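Local coordinates for SusD/RagB family nutrient-binding outer membrane lipoprotein (Bacteroides vulgatus, PDB 4F7A) that probably binds glycans, perhaps mucin O-glycans, at the cell surface as a SusD-like outer membrane lipoprotein, at residues A[83-94]-A[125-136]. Residues are numbered along the deposited sequence; the frame is centred on the assembly and turned at random.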
ATOM      1  N   ALA A  83      -4.293  16.016   1.906  1.00 12.36           N
ATOM      2  CA  ALA A  83      -5.269  16.077   0.824  1.00 11.79           C
ATOM      3  C   ALA A  83      -4.726  15.557  -0.512  1.00 14.95           C
ATOM      4  O   ALA A  83      -5.489  15.376  -1.470  1.00 13.16           O
ATOM      5  CB  ALA A  83      -5.735  17.529   0.629  1.00 10.30           C
ATOM      6  N   SER A  84      -3.411  15.373  -0.607  1.00 14.38           N
ATOM      7  CA  SER A  84      -2.778  15.157  -1.896  1.00 14.90           C
ATOM      8  C   SER A  84      -3.201  13.898  -2.644  1.00 13.71           C
ATOM      9  O   SER A  84      -3.415  13.951  -3.855  1.00 13.38           O
ATOM     10  CB  SER A  84      -1.257  15.214  -1.762  1.00 17.49           C
ATOM     11  OG  SER A  84      -0.858  16.564  -1.617  1.00 17.25           O
ATOM     12  N   ALA A  85      -3.328  12.773  -1.948  1.00 11.72           N
ATOM     13  CA  ALA A  85      -3.728  11.529  -2.609  1.00 13.59           C
ATOM     14  C   ALA A  85      -5.097  11.740  -3.292  1.00 15.66           C
ATOM     15  O   ALA A  85      -5.279  11.433  -4.480  1.00 13.65           O
ATOM     16  CB  ALA A  85      -3.767  10.381  -1.611  1.00 12.70           C
ATOM     17  N   TRP A  86      -6.033  12.320  -2.546  1.00 13.77           N
ATOM     18  CA  TRP A  86      -7.348  12.686  -3.092  1.00 12.65           C
ATOM     19  C   TRP A  86      -7.219  13.629  -4.307  1.00 14.20           C
ATOM     20  O   TRP A  86      -7.703  13.319  -5.407  1.00 14.16           O
ATOM     21  CB  TRP A  86      -8.226  13.358  -2.005  1.00 13.25           C
ATOM     22  CG  TRP A  86      -9.606  13.686  -2.495  1.00 12.87           C
ATOM     23  CD1 TRP A  86      -9.954  14.713  -3.323  1.00 15.86           C
ATOM     24  CD2 TRP A  86     -10.825  12.993  -2.181  1.00 13.60           C
ATOM     25  NE1 TRP A  86     -11.310  14.689  -3.558  1.00 17.54           N
ATOM     26  CE2 TRP A  86     -11.866  13.639  -2.873  1.00 15.69           C
ATOM     27  CE3 TRP A  86     -11.133  11.883  -1.383  1.00 12.96           C
ATOM     28  CZ2 TRP A  86     -13.200  13.218  -2.799  1.00 17.67           C
ATOM     29  CZ3 TRP A  86     -12.481  11.439  -1.336  1.00 14.57           C
ATOM     30  CH2 TRP A  86     -13.483  12.111  -2.029  1.00 16.06           C
ATOM     31  N   ASN A  87      -6.532  14.748  -4.113  1.00 14.56           N
ATOM     32  CA  ASN A  87      -6.526  15.824  -5.103  1.00 14.09           C
ATOM     33  C   ASN A  87      -5.912  15.376  -6.444  1.00 15.73           C
ATOM     34  O   ASN A  87      -6.490  15.582  -7.525  1.00 15.94           O
ATOM     35  CB  ASN A  87      -5.763  17.042  -4.578  1.00 12.08           C
ATOM     36  CG  ASN A  87      -6.455  17.735  -3.403  1.00 14.90           C
ATOM     37  OD1 ASN A  87      -7.641  17.508  -3.135  1.00 16.31           O
ATOM     38  ND2 ASN A  87      -5.705  18.600  -2.695  1.00 14.96           N
ATOM     39  N   TYR A  88      -4.744  14.750  -6.365  1.00 15.75           N
ATOM     40  CA  TYR A  88      -4.038  14.330  -7.565  1.00 15.18           C
ATOM     41  C   TYR A  88      -4.782  13.231  -8.297  1.00 12.19           C
ATOM     42  O   TYR A  88      -4.838  13.222  -9.525  1.00 15.29           O
ATOM     43  CB  TYR A  88      -2.593  13.933  -7.232  1.00 16.55           C
ATOM     44  CG  TYR A  88      -1.743  15.116  -6.778  1.00 16.51           C
ATOM     45  CD1 TYR A  88      -1.801  16.339  -7.439  1.00 22.65           C
ATOM     46  CD2 TYR A  88      -0.882  15.013  -5.681  1.00 18.53           C
ATOM     47  CE1 TYR A  88      -1.035  17.434  -7.013  1.00 25.48           C
ATOM     48  CE2 TYR A  88      -0.088  16.093  -5.267  1.00 16.84           C
ATOM     49  CZ  TYR A  88      -0.180  17.300  -5.931  1.00 23.24           C
ATOM     50  OH  TYR A  88       0.580  18.384  -5.523  1.00 26.88           O
ATOM     51  N   THR A  89      -5.355  12.298  -7.557  1.00 14.32           N
ATOM     52  CA  THR A  89      -6.050  11.195  -8.157  1.00 14.83           C
ATOM     53  C   THR A  89      -7.334  11.676  -8.855  1.00 13.72           C
ATOM     54  O   THR A  89      -7.574  11.326 -10.004  1.00 16.85           O
ATOM     55  CB  THR A  89      -6.361  10.084  -7.142  1.00 15.62           C
ATOM     56  OG1 THR A  89      -5.139   9.597  -6.570  1.00 17.76           O
ATOM     57  CG2 THR A  89      -7.064   8.940  -7.834  1.00 10.89           C
ATOM     58  N   TYR A  90      -8.124  12.511  -8.190  1.00 14.88           N
ATOM     59  CA  TYR A  90      -9.352  13.021  -8.798  1.00 14.51           C
ATOM     60  C   TYR A  90      -9.101  14.068  -9.877  1.00 16.62           C
ATOM     61  O   TYR A  90      -9.849  14.140 -10.838  1.00 16.94           O
ATOM     62  CB  TYR A  90     -10.310  13.559  -7.742  1.00 16.79           C
ATOM     63  CG  TYR A  90     -11.059  12.442  -7.046  1.00 13.60           C
ATOM     64  CD1 TYR A  90     -12.048  11.716  -7.722  1.00 14.77           C
ATOM     65  CD2 TYR A  90     -10.770  12.099  -5.738  1.00 13.61           C
ATOM     66  CE1 TYR A  90     -12.743  10.685  -7.075  1.00 15.42           C
ATOM     67  CE2 TYR A  90     -11.443  11.087  -5.082  1.00 15.15           C
ATOM     68  CZ  TYR A  90     -12.429  10.377  -5.757  1.00 17.48           C
ATOM     69  OH  TYR A  90     -13.097   9.380  -5.093  1.00 14.67           O
ATOM     70  N   ASN A  91      -8.035  14.849  -9.748  1.00 18.53           N
ATOM     71  CA  ASN A  91      -7.733  15.838 -10.779  1.00 18.73           C
ATOM     72  C   ASN A  91      -7.229  15.213 -12.068  1.00 19.05           C
ATOM     73  O   ASN A  91      -7.614  15.648 -13.148  1.00 17.89           O
ATOM     74  CB  ASN A  91      -6.725  16.881 -10.274  1.00 20.28           C
ATOM     75  CG  ASN A  91      -7.374  17.905  -9.368  1.00 25.73           C
ATOM     76  OD1 ASN A  91      -8.587  18.065  -9.396  1.00 29.09           O
ATOM     77  ND2 ASN A  91      -6.584  18.573  -8.551  1.00 25.55           N
ATOM     78  N   TYR A  92      -6.382  14.191 -11.958  1.00 17.58           N
ATOM     79  CA  TYR A  92      -5.634  13.709 -13.123  1.00 18.17           C
ATOM     80  C   TYR A  92      -5.818  12.260 -13.565  1.00 18.63           C
ATOM     81  O   TYR A  92      -5.565  11.949 -14.721  1.00 19.50           O
ATOM     82  CB  TYR A  92      -4.139  13.983 -12.893  1.00 17.81           C
ATOM     83  CG  TYR A  92      -3.851  15.459 -12.642  1.00 18.57           C
ATOM     84  CD1 TYR A  92      -4.058  16.416 -13.632  1.00 20.62           C
ATOM     85  CD2 TYR A  92      -3.367  15.882 -11.424  1.00 16.46           C
ATOM     86  CE1 TYR A  92      -3.802  17.761 -13.386  1.00 20.04           C
ATOM     87  CE2 TYR A  92      -3.110  17.214 -11.172  1.00 20.76           C
ATOM     88  CZ  TYR A  92      -3.328  18.146 -12.144  1.00 17.90           C
ATOM     89  OH  TYR A  92      -3.064  19.461 -11.831  1.00 24.14           O
ATOM     90  N   ILE A  93      -6.212  11.370 -12.662  1.00 16.21           N
ATOM     91  CA  ILE A  93      -6.092   9.947 -12.899  1.00 15.61           C
ATOM     92  C   ILE A  93      -7.463   9.273 -13.014  1.00 17.67           C
ATOM     93  O   ILE A  93      -7.760   8.627 -14.020  1.00 16.85           O
ATOM     94  CB  ILE A  93      -5.257   9.279 -11.796  1.00 14.37           C
ATOM     95  CG1 ILE A  93      -3.890   9.978 -11.663  1.00 17.21           C
ATOM     96  CG2 ILE A  93      -5.086   7.747 -12.060  1.00 13.91           C
ATOM     97  CD1 ILE A  93      -3.093  10.180 -13.003  1.00 14.49           C
ATOM     98  N   PHE A  94      -8.299   9.452 -11.997  1.00 17.04           N
ATOM     99  CA  PHE A  94      -9.619   8.831 -12.013  1.00 16.74           C
ATOM    100  C   PHE A  94     -10.465   9.258 -13.217  1.00 17.19           C
ATOM    101  O   PHE A  94     -11.126   8.423 -13.826  1.00 15.87           O
ATOM    102  CB  PHE A  94     -10.335   9.044 -10.667  1.00 16.95           C
ATOM    103  CG  PHE A  94     -11.623   8.271 -10.533  1.00 17.12           C
ATOM    104  CD1 PHE A  94     -11.649   6.899 -10.698  1.00 20.47           C
ATOM    105  CD2 PHE A  94     -12.801   8.917 -10.255  1.00 22.45           C
ATOM    106  CE1 PHE A  94     -12.832   6.182 -10.594  1.00 23.65           C
ATOM    107  CE2 PHE A  94     -13.979   8.194 -10.120  1.00 31.42           C
ATOM    108  CZ  PHE A  94     -13.989   6.827 -10.301  1.00 23.89           C
HETATM  109  N   MSE A 125      -8.193   3.130  -6.917  1.00 12.82           N
HETATM  110  CA  MSE A 125      -9.151   3.749  -6.023  1.00 12.91           C
HETATM  111  C   MSE A 125      -9.301   3.042  -4.673  1.00 12.20           C
HETATM  112  O   MSE A 125      -9.738   3.658  -3.718  1.00 12.41           O
HETATM  113  CB  MSE A 125     -10.508   3.893  -6.713  1.00 12.99           C
HETATM  114  CG  MSE A 125     -10.445   4.747  -7.984  1.00 14.39           C
HETATM  115 SE   MSE A 125      -9.544   6.430  -7.762  0.75 11.22          SE
HETATM  116  CE  MSE A 125     -10.923   7.329  -6.750  1.00 13.63           C
ATOM    117  N   HIS A 126      -8.935   1.772  -4.569  1.00 12.72           N
ATOM    118  CA  HIS A 126      -8.978   1.132  -3.246  1.00 11.30           C
ATOM    119  C   HIS A 126      -7.935   1.809  -2.364  1.00 13.61           C
ATOM    120  O   HIS A 126      -8.153   1.952  -1.170  1.00 10.25           O
ATOM    121  CB  HIS A 126      -8.820  -0.406  -3.315  1.00 11.31           C
ATOM    122  CG  HIS A 126      -7.398  -0.882  -3.342  1.00 10.52           C
ATOM    123  ND1 HIS A 126      -6.628  -0.834  -4.477  1.00 10.65           N
ATOM    124  CD2 HIS A 126      -6.601  -1.368  -2.364  1.00 10.51           C
ATOM    125  CE1 HIS A 126      -5.418  -1.298  -4.206  1.00 13.54           C
ATOM    126  NE2 HIS A 126      -5.373  -1.621  -2.926  1.00 13.53           N
ATOM    127  N   ARG A 127      -6.826   2.274  -2.960  1.00 12.57           N
ATOM    128  CA  ARG A 127      -5.817   3.037  -2.214  1.00 12.77           C
ATOM    129  C   ARG A 127      -6.362   4.368  -1.633  1.00 13.65           C
ATOM    130  O   ARG A 127      -5.937   4.797  -0.560  1.00 13.13           O
ATOM    131  CB  ARG A 127      -4.610   3.321  -3.108  1.00 11.94           C
ATOM    132  CG  ARG A 127      -3.763   2.089  -3.402  1.00 12.51           C
ATOM    133  CD  ARG A 127      -2.906   2.251  -4.663  1.00 15.64           C
ATOM    134  NE  ARG A 127      -2.043   3.436  -4.710  1.00 17.45           N
ATOM    135  CZ  ARG A 127      -0.817   3.531  -4.171  1.00 20.56           C
ATOM    136  NH1 ARG A 127      -0.278   2.547  -3.469  1.00 22.83           N
ATOM    137  NH2 ARG A 127      -0.112   4.643  -4.338  1.00 21.32           N
ATOM    138  N   ILE A 128      -7.317   4.976  -2.336  1.00 15.14           N
ATOM    139  CA  ILE A 128      -7.942   6.231  -1.892  1.00 13.23           C
ATOM    140  C   ILE A 128      -8.983   5.992  -0.788  1.00 13.18           C
ATOM    141  O   ILE A 128      -8.959   6.683   0.225  1.00 13.20           O
ATOM    142  CB  ILE A 128      -8.566   7.003  -3.100  1.00 13.77           C
ATOM    143  CG1 ILE A 128      -7.494   7.245  -4.188  1.00 16.44           C
ATOM    144  CG2 ILE A 128      -9.224   8.309  -2.645  1.00 12.56           C
ATOM    145  CD1 ILE A 128      -6.234   8.002  -3.695  1.00  9.86           C
ATOM    146  N   THR A 129      -9.889   5.028  -0.961  1.00 13.51           N
ATOM    147  CA  THR A 129     -10.824   4.737   0.117  1.00 14.38           C
ATOM    148  C   THR A 129     -10.069   4.264   1.338  1.00 11.96           C
ATOM    149  O   THR A 129     -10.466   4.586   2.447  1.00 12.73           O
ATOM    150  CB  THR A 129     -11.972   3.731  -0.233  1.00 11.65           C
ATOM    151  OG1 THR A 129     -12.807   3.566   0.933  1.00 12.17           O
ATOM    152  CG2 THR A 129     -11.425   2.382  -0.647  1.00 14.02           C
ATOM    153  N   ASP A 130      -8.992   3.518   1.157  1.00 12.71           N
ATOM    154  CA  ASP A 130      -8.230   3.046   2.332  1.00 13.72           C
ATOM    155  C   ASP A 130      -7.523   4.203   3.089  1.00 13.47           C
ATOM    156  O   ASP A 130      -7.143   4.056   4.257  1.00 11.71           O
ATOM    157  CB  ASP A 130      -7.219   1.959   1.934  1.00 11.67           C
ATOM    158  CG  ASP A 130      -7.873   0.644   1.552  1.00 13.34           C
ATOM    159  OD1 ASP A 130      -9.117   0.468   1.748  1.00 12.50           O
ATOM    160  OD2 ASP A 130      -7.134  -0.214   1.021  1.00 16.20           O
ATOM    161  N   THR A 131      -7.348   5.338   2.405  1.00 12.58           N
ATOM    162  CA  THR A 131      -6.787   6.534   3.014  1.00 12.20           C
ATOM    163  C   THR A 131      -7.855   7.351   3.775  1.00 13.51           C
ATOM    164  O   THR A 131      -7.642   7.711   4.912  1.00 13.25           O
ATOM    165  CB  THR A 131      -6.113   7.405   1.933  1.00 11.99           C
ATOM    166  OG1 THR A 131      -5.059   6.655   1.317  1.00 11.45           O
ATOM    167  CG2 THR A 131      -5.546   8.689   2.531  1.00 10.72           C
ATOM    168  N   TYR A 132      -9.011   7.595   3.149  1.00 13.16           N
ATOM    169  CA  TYR A 132      -9.986   8.578   3.631  1.00 12.17           C
ATOM    170  C   TYR A 132     -11.283   7.976   4.151  1.00 11.84           C
ATOM    171  O   TYR A 132     -11.989   8.612   4.926  1.00 13.17           O
ATOM    172  CB  TYR A 132     -10.332   9.575   2.497  1.00 14.37           C
ATOM    173  CG  TYR A 132      -9.129  10.314   1.941  1.00 11.23           C
ATOM    174  CD1 TYR A 132      -8.570  11.387   2.636  1.00 12.51           C
ATOM    175  CD2 TYR A 132      -8.545   9.938   0.735  1.00 13.84           C
ATOM    176  CE1 TYR A 132      -7.441  12.068   2.150  1.00 14.46           C
ATOM    177  CE2 TYR A 132      -7.417  10.594   0.246  1.00 10.08           C
ATOM    178  CZ  TYR A 132      -6.889  11.677   0.943  1.00 13.27           C
ATOM    179  OH  TYR A 132      -5.785  12.330   0.471  1.00 12.40           O
ATOM    180  N   GLY A 133     -11.631   6.790   3.682  1.00 12.59           N
ATOM    181  CA  GLY A 133     -12.936   6.211   3.924  1.00 13.23           C
ATOM    182  C   GLY A 133     -13.882   6.392   2.758  1.00 12.12           C
ATOM    183  O   GLY A 133     -13.646   5.884   1.664  1.00 14.69           O
ATOM    184  N   PRO A 134     -14.968   7.136   2.972  1.00 12.46           N
ATOM    185  CA  PRO A 134     -15.876   7.403   1.872  1.00 13.78           C
ATOM    186  C   PRO A 134     -15.172   8.064   0.675  1.00 12.88           C
ATOM    187  O   PRO A 134     -14.268   8.896   0.839  1.00 13.97           O
ATOM    188  CB  PRO A 134     -16.913   8.344   2.491  1.00 12.95           C
ATOM    189  CG  PRO A 134     -16.906   7.979   3.978  1.00 12.06           C
ATOM    190  CD  PRO A 134     -15.495   7.578   4.278  1.00 14.64           C
ATOM    191  N   ILE A 135     -15.588   7.688  -0.523  1.00 14.37           N
ATOM    192  CA  ILE A 135     -15.039   8.310  -1.730  1.00 13.84           C
ATOM    193  C   ILE A 135     -16.133   8.480  -2.763  1.00 13.98           C
ATOM    194  O   ILE A 135     -17.254   7.991  -2.590  1.00 14.08           O
ATOM    195  CB  ILE A 135     -13.885   7.471  -2.336  1.00 13.65           C
ATOM    196  CG1 ILE A 135     -14.361   6.081  -2.793  1.00 13.76           C
ATOM    197  CG2 ILE A 135     -12.685   7.346  -1.319  1.00 11.99           C
ATOM    198  CD1 ILE A 135     -13.324   5.312  -3.724  1.00 15.35           C
ATOM    199  N   VAL A 136     -15.806   9.169  -3.848  1.00 13.29           N
ATOM    200  CA  VAL A 136     -16.649   9.188  -5.023  1.00 12.87           C
ATOM    201  C   VAL A 136     -16.162   8.081  -5.965  1.00 14.70           C
ATOM    202  O   VAL A 136     -14.995   8.101  -6.415  1.00 16.58           O
ATOM    203  CB  VAL A 136     -16.626  10.565  -5.739  1.00 15.99           C
ATOM    204  CG1 VAL A 136     -17.457  10.508  -7.014  1.00 15.71           C
ATOM    205  CG2 VAL A 136     -17.159  11.665  -4.821  1.00 16.07           C
TER
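Trp86 turns the edge of its indole, at CE3, to the face of the Tyr132 ring. The stack is T-shaped, with the planes at 85°. CG of Trp86 lies anti to its backbone N (chi1 -177°), which carries the indole past Tyr132 to the loop at Pro134 and Ile135. Tyr132 OH accepts a nearly straight bond from Trp86 N (3.0 Å, 161°) and also bonds to Thr82 O. A phenylalanine in place of Tyr132 would lack the hydroxyl and would probably leave Trp86 N and Thr82 O without this shared partner. Ile128 enters as a knob among Ala85, Trp86, Thr89 and Tyr90. Its CD1 meets Thr89 OG1 tip to tip at 3.5 Å. Tyr90 lays CE2 over the centre of one indole face, and its OH donates to Val136 O at 2.6 Å. Met125, a selenomethionine, bends at chi2 and chi3. This brings CE over one face of Phe94, 4.1 Å from the ring centroid, and against Tyr90 CZ; SE touches Thr89 CG2. Segments 84-94 and 125-132, from helices 84-104 and 111-132, run roughly antiparallel, at 150°, within the TPR-like helical fold. Helix 44-51 touches Thr89, helix 151-174 packs on Met125, and helix 482-492 lies against Pro134 and Val136.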